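Local coordinates for protein cryptochrome DASH (Arabidopsis thaliana, PDB 2J4D) that repairs cyclobutane pyrimidine dimers in single-stranded DNA, carrying FAD and a folate light antenna, and may also serve as a photoreceptor, at residues D458-L471 against K476-M488. Numbering follows the deposited sequence.
Sequences DPEGEYVAFWLQQL and KEKRHWPGRLMYM
Arg479 grips the backbone carbonyl of Glu460 side-on. Arg479 NE and NH2 each donate to Glu460 O, both at 3.2 Å. NE meets a lone pair in the carbonyl plane, while NH2 comes in tilted from it. The Arg479 side chain bends at chi2 and again at chi3 (-96°), which curls the guanidinium back over the start of helix 462-467. Ala465 CB sits over the centre of one guanidinium face, 3.6 Å from Arg479 CZ. A long salt bridge links Arg479 NH2 to Glu462 OE2, and Arg479 NH1 makes a weak hydrogen bond to Leu474 O. An alanine in place of Arg479 would probably leave Glu460 O without these two donors and Ala465 CB without its flat cover.

His480 NE2 donates to Asp458 O at 2.9 Å, with the acceptor near the ring plane. Gly461 N reaches the same oxygen from the opposite face, closing a type I turn. Gly461 is the N-cap residue of helix 462-467, with positive phi. A side chain there would run into Arg479 CB. Both segments lie within the FAD-binding domain of the photolyase family, near the end of the modelled chain, where the short helix 462-467 packs on helix 374-386 and the chain doubles back beside it. The Asp458 carboxylate takes Tyr463 N on OD1 (2.8 Å) and Val464 N on OD2, so it holds the first turn of the helix. Glu460 OE2 and Lys476 NZ form a salt bridge, though the place of OE2 is doubtful.

Val464 CG1 touches His480 CE1 at 3.5 Å. Leu471 CD2 touches both Pro482 CB and Tyr487 CD1, each at 4.0 Å. Leu468 CD1 lies 3.9 Å from Tyr487 CZ, and Tyr487 OH is hydrogen-bonded to Asp377. Gln470 NE2 lies at the Tyr487 ring edge and donates to a water that bridges to Tyr487 O.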
ATOM      1  N   ASP A 458     -10.656 -23.341   0.576  1.00 31.99           N
ATOM      2  CA  ASP A 458      -9.515 -24.213   0.878  1.00 31.65           C
ATOM      3  C   ASP A 458     -10.048 -25.625   1.126  1.00 34.03           C
ATOM      4  O   ASP A 458      -9.760 -26.243   2.153  1.00 32.49           O
ATOM      5  CB  ASP A 458      -8.759 -23.708   2.111  1.00 30.18           C
ATOM      6  CG  ASP A 458      -7.446 -24.442   2.331  1.00 30.17           C
ATOM      7  OD1 ASP A 458      -6.772 -24.777   1.332  1.00 30.64           O
ATOM      8  OD2 ASP A 458      -7.076 -24.673   3.498  1.00 30.15           O
ATOM      9  N   PRO A 459     -10.827 -26.155   0.168  1.00 35.29           N
ATOM     10  CA  PRO A 459     -11.433 -27.491   0.245  1.00 36.39           C
ATOM     11  C   PRO A 459     -10.470 -28.630   0.564  1.00 36.42           C
ATOM     12  O   PRO A 459     -10.805 -29.524   1.338  1.00 38.93           O
ATOM     13  CB  PRO A 459     -12.098 -27.646  -1.122  1.00 35.17           C
ATOM     14  CG  PRO A 459     -11.213 -26.847  -2.018  1.00 34.22           C
ATOM     15  CD  PRO A 459     -10.976 -25.601  -1.189  1.00 35.05           C
ATOM     16  N   GLU A 460      -9.282 -28.596  -0.027  1.00 36.74           N
ATOM     17  CA  GLU A 460      -8.286 -29.638   0.207  1.00 38.15           C
ATOM     18  C   GLU A 460      -7.404 -29.345   1.424  1.00 38.17           C
ATOM     19  O   GLU A 460      -6.528 -30.144   1.777  1.00 36.77           O
ATOM     20  CB  GLU A 460      -7.400 -29.803  -1.031  1.00 43.69           C
ATOM     21  CG  GLU A 460      -8.159 -30.019  -2.331  1.00 51.40           C
ATOM     22  CD  GLU A 460      -9.148 -31.162  -2.243  1.00 56.38           C
ATOM     23  OE1 GLU A 460     -10.362 -30.896  -2.104  1.00 60.81           O
ATOM     24  OE2 GLU A 460      -8.710 -32.329  -2.306  1.00 59.81           O
ATOM     25  N   GLY A 461      -7.638 -28.205   2.066  1.00 35.50           N
ATOM     26  CA  GLY A 461      -6.844 -27.836   3.225  1.00 33.97           C
ATOM     27  C   GLY A 461      -5.408 -27.574   2.823  1.00 31.13           C
ATOM     28  O   GLY A 461      -4.500 -27.571   3.653  1.00 32.33           O
ATOM     29  N   GLU A 462      -5.204 -27.352   1.532  1.00 30.06           N
ATOM     30  CA  GLU A 462      -3.879 -27.090   0.993  1.00 31.92           C
ATOM     31  C   GLU A 462      -3.255 -25.844   1.635  1.00 30.27           C
ATOM     32  O   GLU A 462      -2.067 -25.829   1.965  1.00 28.51           O
ATOM     33  CB  GLU A 462      -3.979 -26.888  -0.518  1.00 38.65           C
ATOM     34  CG  GLU A 462      -2.769 -27.346  -1.296  1.00 50.12           C
ATOM     35  CD  GLU A 462      -2.623 -28.854  -1.275  1.00 55.99           C
ATOM     36  OE1 GLU A 462      -3.582 -29.546  -1.676  1.00 62.09           O
ATOM     37  OE2 GLU A 462      -1.554 -29.350  -0.858  1.00 58.44           O
ATOM     38  N   TYR A 463      -4.062 -24.799   1.810  1.00 26.78           N
ATOM     39  CA  TYR A 463      -3.565 -23.554   2.396  1.00 26.15           C
ATOM     40  C   TYR A 463      -3.180 -23.691   3.867  1.00 23.24           C
ATOM     41  O   TYR A 463      -2.063 -23.354   4.250  1.00 24.10           O
ATOM     42  CB  TYR A 463      -4.602 -22.430   2.243  1.00 23.89           C
ATOM     43  CG  TYR A 463      -4.204 -21.141   2.945  1.00 25.65           C
ATOM     44  CD1 TYR A 463      -3.204 -20.315   2.425  1.00 25.28           C
ATOM     45  CD2 TYR A 463      -4.793 -20.776   4.153  1.00 27.47           C
ATOM     46  CE1 TYR A 463      -2.800 -19.158   3.096  1.00 25.56           C
ATOM     47  CE2 TYR A 463      -4.396 -19.620   4.834  1.00 26.06           C
ATOM     48  CZ  TYR A 463      -3.400 -18.821   4.299  1.00 22.92           C
ATOM     49  OH  TYR A 463      -2.999 -17.694   4.979  1.00 22.54           O
ATOM     50  N   VAL A 464      -4.092 -24.175   4.699  1.00 24.34           N
ATOM     51  CA  VAL A 464      -3.763 -24.312   6.112  1.00 25.75           C
ATOM     52  C   VAL A 464      -2.611 -25.293   6.334  1.00 27.36           C
ATOM     53  O   VAL A 464      -1.816 -25.123   7.260  1.00 27.20           O
ATOM     54  CB  VAL A 464      -4.987 -24.735   6.949  1.00 25.12           C
ATOM     55  CG1 VAL A 464      -6.083 -23.698   6.794  1.00 23.42           C
ATOM     56  CG2 VAL A 464      -5.484 -26.109   6.526  1.00 25.71           C
ATOM     57  N   ALA A 465      -2.504 -26.297   5.468  1.00 28.07           N
ATOM     58  CA  ALA A 465      -1.443 -27.303   5.576  1.00 29.79           C
ATOM     59  C   ALA A 465      -0.071 -26.717   5.259  1.00 29.87           C
ATOM     60  O   ALA A 465       0.940 -27.109   5.851  1.00 28.61           O
ATOM     61  CB  ALA A 465      -1.734 -28.478   4.634  1.00 31.56           C
ATOM     62  N   PHE A 466      -0.030 -25.787   4.313  1.00 29.14           N
ATOM     63  CA  PHE A 466       1.229 -25.162   3.948  1.00 27.84           C
ATOM     64  C   PHE A 466       1.769 -24.350   5.122  1.00 29.75           C
ATOM     65  O   PHE A 466       2.961 -24.401   5.428  1.00 28.53           O
ATOM     66  CB  PHE A 466       1.042 -24.249   2.723  1.00 28.00           C
ATOM     67  CG  PHE A 466       2.260 -23.439   2.384  1.00 27.25           C
ATOM     68  CD1 PHE A 466       2.430 -22.158   2.905  1.00 28.46           C
ATOM     69  CD2 PHE A 466       3.267 -23.976   1.585  1.00 31.61           C
ATOM     70  CE1 PHE A 466       3.586 -21.423   2.640  1.00 30.84           C
ATOM     71  CE2 PHE A 466       4.431 -23.253   1.312  1.00 35.22           C
ATOM     72  CZ  PHE A 466       4.593 -21.971   1.842  1.00 34.31           C
ATOM     73  N   TRP A 467       0.884 -23.611   5.788  1.00 27.93           N
ATOM     74  CA  TRP A 467       1.289 -22.765   6.907  1.00 27.29           C
ATOM     75  C   TRP A 467       1.374 -23.464   8.256  1.00 28.72           C
ATOM     76  O   TRP A 467       2.156 -23.059   9.120  1.00 27.28           O
ATOM     77  CB  TRP A 467       0.355 -21.554   7.015  1.00 22.28           C
ATOM     78  CG  TRP A 467       0.640 -20.537   5.953  1.00 25.05           C
ATOM     79  CD1 TRP A 467      -0.117 -20.261   4.850  1.00 24.54           C
ATOM     80  CD2 TRP A 467       1.825 -19.745   5.836  1.00 25.91           C
ATOM     81  NE1 TRP A 467       0.531 -19.350   4.045  1.00 24.85           N
ATOM     82  CE2 TRP A 467       1.726 -19.018   4.627  1.00 25.55           C
ATOM     83  CE3 TRP A 467       2.966 -19.582   6.634  1.00 28.79           C
ATOM     84  CZ2 TRP A 467       2.728 -18.140   4.195  1.00 27.00           C
ATOM     85  CZ3 TRP A 467       3.967 -18.707   6.205  1.00 30.66           C
ATOM     86  CH2 TRP A 467       3.836 -17.998   4.993  1.00 28.18           C
ATOM     87  N   LEU A 468       0.568 -24.501   8.436  1.00 26.70           N
ATOM     88  CA  LEU A 468       0.553 -25.246   9.688  1.00 29.82           C
ATOM     89  C   LEU A 468       0.957 -26.679   9.338  1.00 33.03           C
ATOM     90  O   LEU A 468       0.122 -27.582   9.295  1.00 32.23           O
ATOM     91  CB  LEU A 468      -0.855 -25.195  10.294  1.00 27.95           C
ATOM     92  CG  LEU A 468      -1.426 -23.770  10.415  1.00 27.84           C
ATOM     93  CD1 LEU A 468      -2.877 -23.807  10.865  1.00 30.17           C
ATOM     94  CD2 LEU A 468      -0.587 -22.966  11.390  1.00 29.14           C
ATOM     95  N   GLN A 469       2.252 -26.862   9.078  1.00 34.97           N
ATOM     96  CA  GLN A 469       2.804 -28.155   8.684  1.00 37.95           C
ATOM     97  C   GLN A 469       2.350 -29.381   9.472  1.00 37.42           C
ATOM     98  O   GLN A 469       2.379 -30.490   8.936  1.00 38.84           O
ATOM     99  CB  GLN A 469       4.339 -28.096   8.669  1.00 39.87           C
ATOM    100  CG  GLN A 469       4.955 -27.274   9.788  1.00 51.04           C
ATOM    101  CD  GLN A 469       4.816 -25.779   9.544  1.00 55.56           C
ATOM    102  OE1 GLN A 469       4.290 -25.043  10.383  1.00 56.20           O
ATOM    103  NE2 GLN A 469       5.291 -25.325   8.388  1.00 59.80           N
ATOM    104  N   GLN A 470       1.931 -29.206  10.722  1.00 36.74           N
ATOM    105  CA  GLN A 470       1.484 -30.355  11.507  1.00 38.90           C
ATOM    106  C   GLN A 470       0.150 -30.912  10.999  1.00 40.53           C
ATOM    107  O   GLN A 470      -0.360 -31.896  11.542  1.00 40.86           O
ATOM    108  CB  GLN A 470       1.351 -30.002  12.997  1.00 37.34           C
ATOM    109  CG  GLN A 470       0.230 -29.039  13.337  1.00 39.38           C
ATOM    110  CD  GLN A 470       0.702 -27.600  13.411  1.00 38.84           C
ATOM    111  OE1 GLN A 470       1.352 -27.103  12.495  1.00 37.63           O
ATOM    112  NE2 GLN A 470       0.372 -26.923  14.505  1.00 39.10           N
ATOM    113  N   LEU A 471      -0.413 -30.288   9.965  1.00 39.94           N
ATOM    114  CA  LEU A 471      -1.685 -30.745   9.397  1.00 40.10           C
ATOM    115  C   LEU A 471      -1.479 -31.423   8.044  1.00 39.84           C
ATOM    116  O   LEU A 471      -2.401 -32.035   7.503  1.00 39.88           O
ATOM    117  CB  LEU A 471      -2.648 -29.566   9.206  1.00 37.89           C
ATOM    118  CG  LEU A 471      -2.953 -28.640  10.382  1.00 37.93           C
ATOM    119  CD1 LEU A 471      -3.925 -27.557   9.923  1.00 34.94           C
ATOM    120  CD2 LEU A 471      -3.543 -29.436  11.540  1.00 40.28           C
ATOM    121  N   LYS A 476      -8.046 -34.307   4.078  1.00 55.09           N
ATOM    122  CA  LYS A 476      -8.885 -33.126   4.221  1.00 58.27           C
ATOM    123  C   LYS A 476      -9.867 -33.541   5.300  1.00 59.84           C
ATOM    124  O   LYS A 476      -9.780 -34.647   5.827  1.00 61.86           O
ATOM    125  CB  LYS A 476      -9.671 -32.821   2.950  1.00 60.81           C
ATOM    126  CG  LYS A 476      -9.270 -33.624   1.744  1.00 64.88           C
ATOM    127  CD  LYS A 476      -7.858 -33.286   1.338  1.00 67.84           C
ATOM    128  CE  LYS A 476      -7.641 -33.593  -0.122  1.00 69.57           C
ATOM    129  NZ  LYS A 476      -6.452 -32.867  -0.637  1.00 72.06           N
ATOM    130  N   GLU A 477     -10.815 -32.678   5.618  1.00 60.55           N
ATOM    131  CA  GLU A 477     -11.790 -33.005   6.644  1.00 61.31           C
ATOM    132  C   GLU A 477     -11.097 -32.839   7.989  1.00 59.61           C
ATOM    133  O   GLU A 477     -11.574 -32.102   8.849  1.00 60.78           O
ATOM    134  CB  GLU A 477     -12.299 -34.448   6.483  1.00 65.93           C
ATOM    135  CG  GLU A 477     -12.647 -34.892   5.047  1.00 73.42           C
ATOM    136  CD  GLU A 477     -12.830 -33.740   4.065  1.00 78.54           C
ATOM    137  OE1 GLU A 477     -13.409 -32.700   4.449  1.00 80.29           O
ATOM    138  OE2 GLU A 477     -12.402 -33.883   2.897  1.00 82.19           O
ATOM    139  N   LYS A 478      -9.970 -33.517   8.178  1.00 56.14           N
ATOM    140  CA  LYS A 478      -9.245 -33.375   9.430  1.00 54.05           C
ATOM    141  C   LYS A 478      -8.420 -32.103   9.380  1.00 50.62           C
ATOM    142  O   LYS A 478      -8.200 -31.458  10.402  1.00 49.15           O
ATOM    143  CB  LYS A 478      -8.336 -34.580   9.690  1.00 57.66           C
ATOM    144  CG  LYS A 478      -9.085 -35.804  10.207  1.00 61.72           C
ATOM    145  CD  LYS A 478      -9.985 -35.453  11.401  1.00 64.77           C
ATOM    146  CE  LYS A 478      -9.320 -35.718  12.750  1.00 67.20           C
ATOM    147  NZ  LYS A 478     -10.193 -35.303  13.898  1.00 67.02           N
ATOM    148  N   ARG A 479      -7.979 -31.735   8.184  1.00 46.88           N
ATOM    149  CA  ARG A 479      -7.182 -30.532   8.014  1.00 45.78           C
ATOM    150  C   ARG A 479      -7.907 -29.329   8.606  1.00 44.83           C
ATOM    151  O   ARG A 479      -7.281 -28.468   9.214  1.00 44.73           O
ATOM    152  CB  ARG A 479      -6.898 -30.292   6.533  1.00 43.50           C
ATOM    153  CG  ARG A 479      -6.398 -31.534   5.818  1.00 46.19           C
ATOM    154  CD  ARG A 479      -4.910 -31.514   5.528  1.00 41.94           C
ATOM    155  NE  ARG A 479      -4.655 -31.041   4.175  1.00 40.77           N
ATOM    156  CZ  ARG A 479      -3.595 -31.378   3.449  1.00 37.81           C
ATOM    157  NH1 ARG A 479      -2.682 -32.199   3.944  1.00 40.08           N
ATOM    158  NH2 ARG A 479      -3.449 -30.889   2.224  1.00 38.28           N
ATOM    159  N   HIS A 480      -9.225 -29.266   8.450  1.00 44.57           N
ATOM    160  CA  HIS A 480      -9.958 -28.130   8.993  1.00 46.95           C
ATOM    161  C   HIS A 480     -10.607 -28.343  10.349  1.00 47.48           C
ATOM    162  O   HIS A 480     -10.986 -27.381  11.014  1.00 48.77           O
ATOM    163  CB  HIS A 480     -10.977 -27.625   7.976  1.00 49.84           C
ATOM    164  CG  HIS A 480     -10.359 -26.795   6.893  1.00 52.87           C
ATOM    165  ND1 HIS A 480      -9.707 -25.607   7.152  1.00 52.13           N
ATOM    166  CD2 HIS A 480     -10.244 -27.004   5.558  1.00 51.81           C
ATOM    167  CE1 HIS A 480      -9.215 -25.122   6.025  1.00 51.87           C
ATOM    168  NE2 HIS A 480      -9.525 -25.951   5.043  1.00 51.88           N
ATOM    169  N   TRP A 481     -10.731 -29.600  10.762  1.00 46.11           N
ATOM    170  CA  TRP A 481     -11.293 -29.922  12.073  1.00 46.41           C
ATOM    171  C   TRP A 481     -10.447 -31.073  12.592  1.00 43.53           C
ATOM    172  O   TRP A 481     -10.898 -32.212  12.692  1.00 43.16           O
ATOM    173  CB  TRP A 481     -12.772 -30.300  11.950  1.00 50.09           C
ATOM    174  CG  TRP A 481     -13.553 -29.193  11.311  1.00 58.50           C
ATOM    175  CD1 TRP A 481     -13.915 -29.099   9.995  1.00 60.43           C
ATOM    176  CD2 TRP A 481     -13.941 -27.951  11.922  1.00 61.78           C
ATOM    177  NE1 TRP A 481     -14.496 -27.874   9.747  1.00 63.41           N
ATOM    178  CE2 TRP A 481     -14.524 -27.151  10.911  1.00 63.48           C
ATOM    179  CE3 TRP A 481     -13.847 -27.437  13.226  1.00 61.77           C
ATOM    180  CZ2 TRP A 481     -15.013 -25.859  11.162  1.00 64.94           C
ATOM    181  CZ3 TRP A 481     -14.333 -26.152  13.476  1.00 62.57           C
ATOM    182  CH2 TRP A 481     -14.909 -25.379  12.446  1.00 64.57           C
ATOM    183  N   PRO A 482      -9.184 -30.772  12.925  1.00 41.43           N
ATOM    184  CA  PRO A 482      -8.178 -31.707  13.431  1.00 39.14           C
ATOM    185  C   PRO A 482      -8.376 -32.162  14.868  1.00 38.65           C
ATOM    186  O   PRO A 482      -7.828 -33.184  15.278  1.00 40.28           O
ATOM    187  CB  PRO A 482      -6.886 -30.923  13.259  1.00 37.63           C
ATOM    188  CG  PRO A 482      -7.325 -29.541  13.649  1.00 39.85           C
ATOM    189  CD  PRO A 482      -8.652 -29.393  12.924  1.00 39.77           C
ATOM    190  N   GLY A 483      -9.152 -31.405  15.633  1.00 37.23           N
ATOM    191  CA  GLY A 483      -9.364 -31.754  17.024  1.00 36.46           C
ATOM    192  C   GLY A 483      -8.293 -31.101  17.873  1.00 35.63           C
ATOM    193  O   GLY A 483      -7.278 -30.636  17.354  1.00 36.03           O
ATOM    194  N   ARG A 484      -8.497 -31.097  19.183  1.00 37.18           N
ATOM    195  CA  ARG A 484      -7.574 -30.457  20.117  1.00 37.56           C
ATOM    196  C   ARG A 484      -6.196 -31.096  20.366  1.00 38.65           C
ATOM    197  O   ARG A 484      -5.300 -30.427  20.888  1.00 38.17           O
ATOM    198  CB  ARG A 484      -8.304 -30.258  21.443  1.00 38.96           C
ATOM    199  CG  ARG A 484      -9.729 -29.765  21.252  1.00 40.29           C
ATOM    200  CD  ARG A 484     -10.548 -29.914  22.522  1.00 45.62           C
ATOM    201  NE  ARG A 484     -10.655 -28.663  23.262  1.00 50.26           N
ATOM    202  CZ  ARG A 484     -11.516 -27.695  22.970  1.00 54.84           C
ATOM    203  NH1 ARG A 484     -12.355 -27.835  21.952  1.00 58.21           N
ATOM    204  NH2 ARG A 484     -11.535 -26.582  23.692  1.00 56.91           N
ATOM    205  N   LEU A 485      -6.013 -32.365  19.997  1.00 37.33           N
ATOM    206  CA  LEU A 485      -4.726 -33.037  20.206  1.00 35.45           C
ATOM    207  C   LEU A 485      -3.807 -32.955  19.005  1.00 37.32           C
ATOM    208  O   LEU A 485      -2.609 -32.703  19.150  1.00 39.49           O
ATOM    209  CB  LEU A 485      -4.920 -34.517  20.560  1.00 35.38           C
ATOM    210  CG  LEU A 485      -5.517 -34.844  21.922  1.00 31.52           C
ATOM    211  CD1 LEU A 485      -5.524 -36.356  22.107  1.00 31.66           C
ATOM    212  CD2 LEU A 485      -4.710 -34.172  23.025  1.00 30.97           C
ATOM    213  N   MET A 486      -4.350 -33.194  17.816  1.00 35.56           N
ATOM    214  CA  MET A 486      -3.524 -33.115  16.626  1.00 36.74           C
ATOM    215  C   MET A 486      -3.247 -31.661  16.266  1.00 35.43           C
ATOM    216  O   MET A 486      -2.304 -31.366  15.526  1.00 34.97           O
ATOM    217  CB  MET A 486      -4.181 -33.862  15.471  1.00 40.00           C
ATOM    218  CG  MET A 486      -4.135 -35.364  15.689  1.00 47.81           C
ATOM    219  SD  MET A 486      -4.792 -36.316  14.339  1.00 57.47           S
ATOM    220  CE  MET A 486      -6.539 -35.930  14.499  1.00 56.57           C
ATOM    221  N   TYR A 487      -4.071 -30.754  16.784  1.00 31.65           N
ATOM    222  CA  TYR A 487      -3.843 -29.332  16.540  1.00 30.97           C
ATOM    223  C   TYR A 487      -3.678 -28.622  17.871  1.00 29.77           C
ATOM    224  O   TYR A 487      -2.580 -28.611  18.427  1.00 30.05           O
ATOM    225  CB  TYR A 487      -4.979 -28.682  15.736  1.00 31.76           C
ATOM    226  CG  TYR A 487      -4.604 -27.290  15.265  1.00 27.71           C
ATOM    227  CD1 TYR A 487      -3.333 -27.038  14.741  1.00 29.60           C
ATOM    228  CD2 TYR A 487      -5.485 -26.214  15.396  1.00 29.73           C
ATOM    229  CE1 TYR A 487      -2.944 -25.750  14.369  1.00 32.59           C
ATOM    230  CE2 TYR A 487      -5.105 -24.916  15.023  1.00 28.07           C
ATOM    231  CZ  TYR A 487      -3.833 -24.694  14.514  1.00 31.04           C
ATOM    232  OH  TYR A 487      -3.427 -23.420  14.165  1.00 28.84           O
ATOM    233  N   MET A 488      -4.756 -28.044  18.392  1.00 29.24           N
ATOM    234  CA  MET A 488      -4.697 -27.345  19.669  1.00 30.53           C
ATOM    235  C   MET A 488      -6.098 -26.963  20.121  1.00 31.79           C
ATOM    236  O   MET A 488      -7.064 -27.132  19.376  1.00 32.73           O
ATOM    237  CB  MET A 488      -3.840 -26.080  19.542  1.00 31.27           C
ATOM    238  CG  MET A 488      -4.431 -25.014  18.612  1.00 33.74           C
ATOM    239  SD  MET A 488      -3.379 -23.540  18.477  1.00 32.56           S
ATOM    240  CE  MET A 488      -2.070 -24.161  17.450  1.00 34.26           C
TER
HETATM  241  O   HOH W   1      -0.310 -28.402  16.874  1.00 44.66           O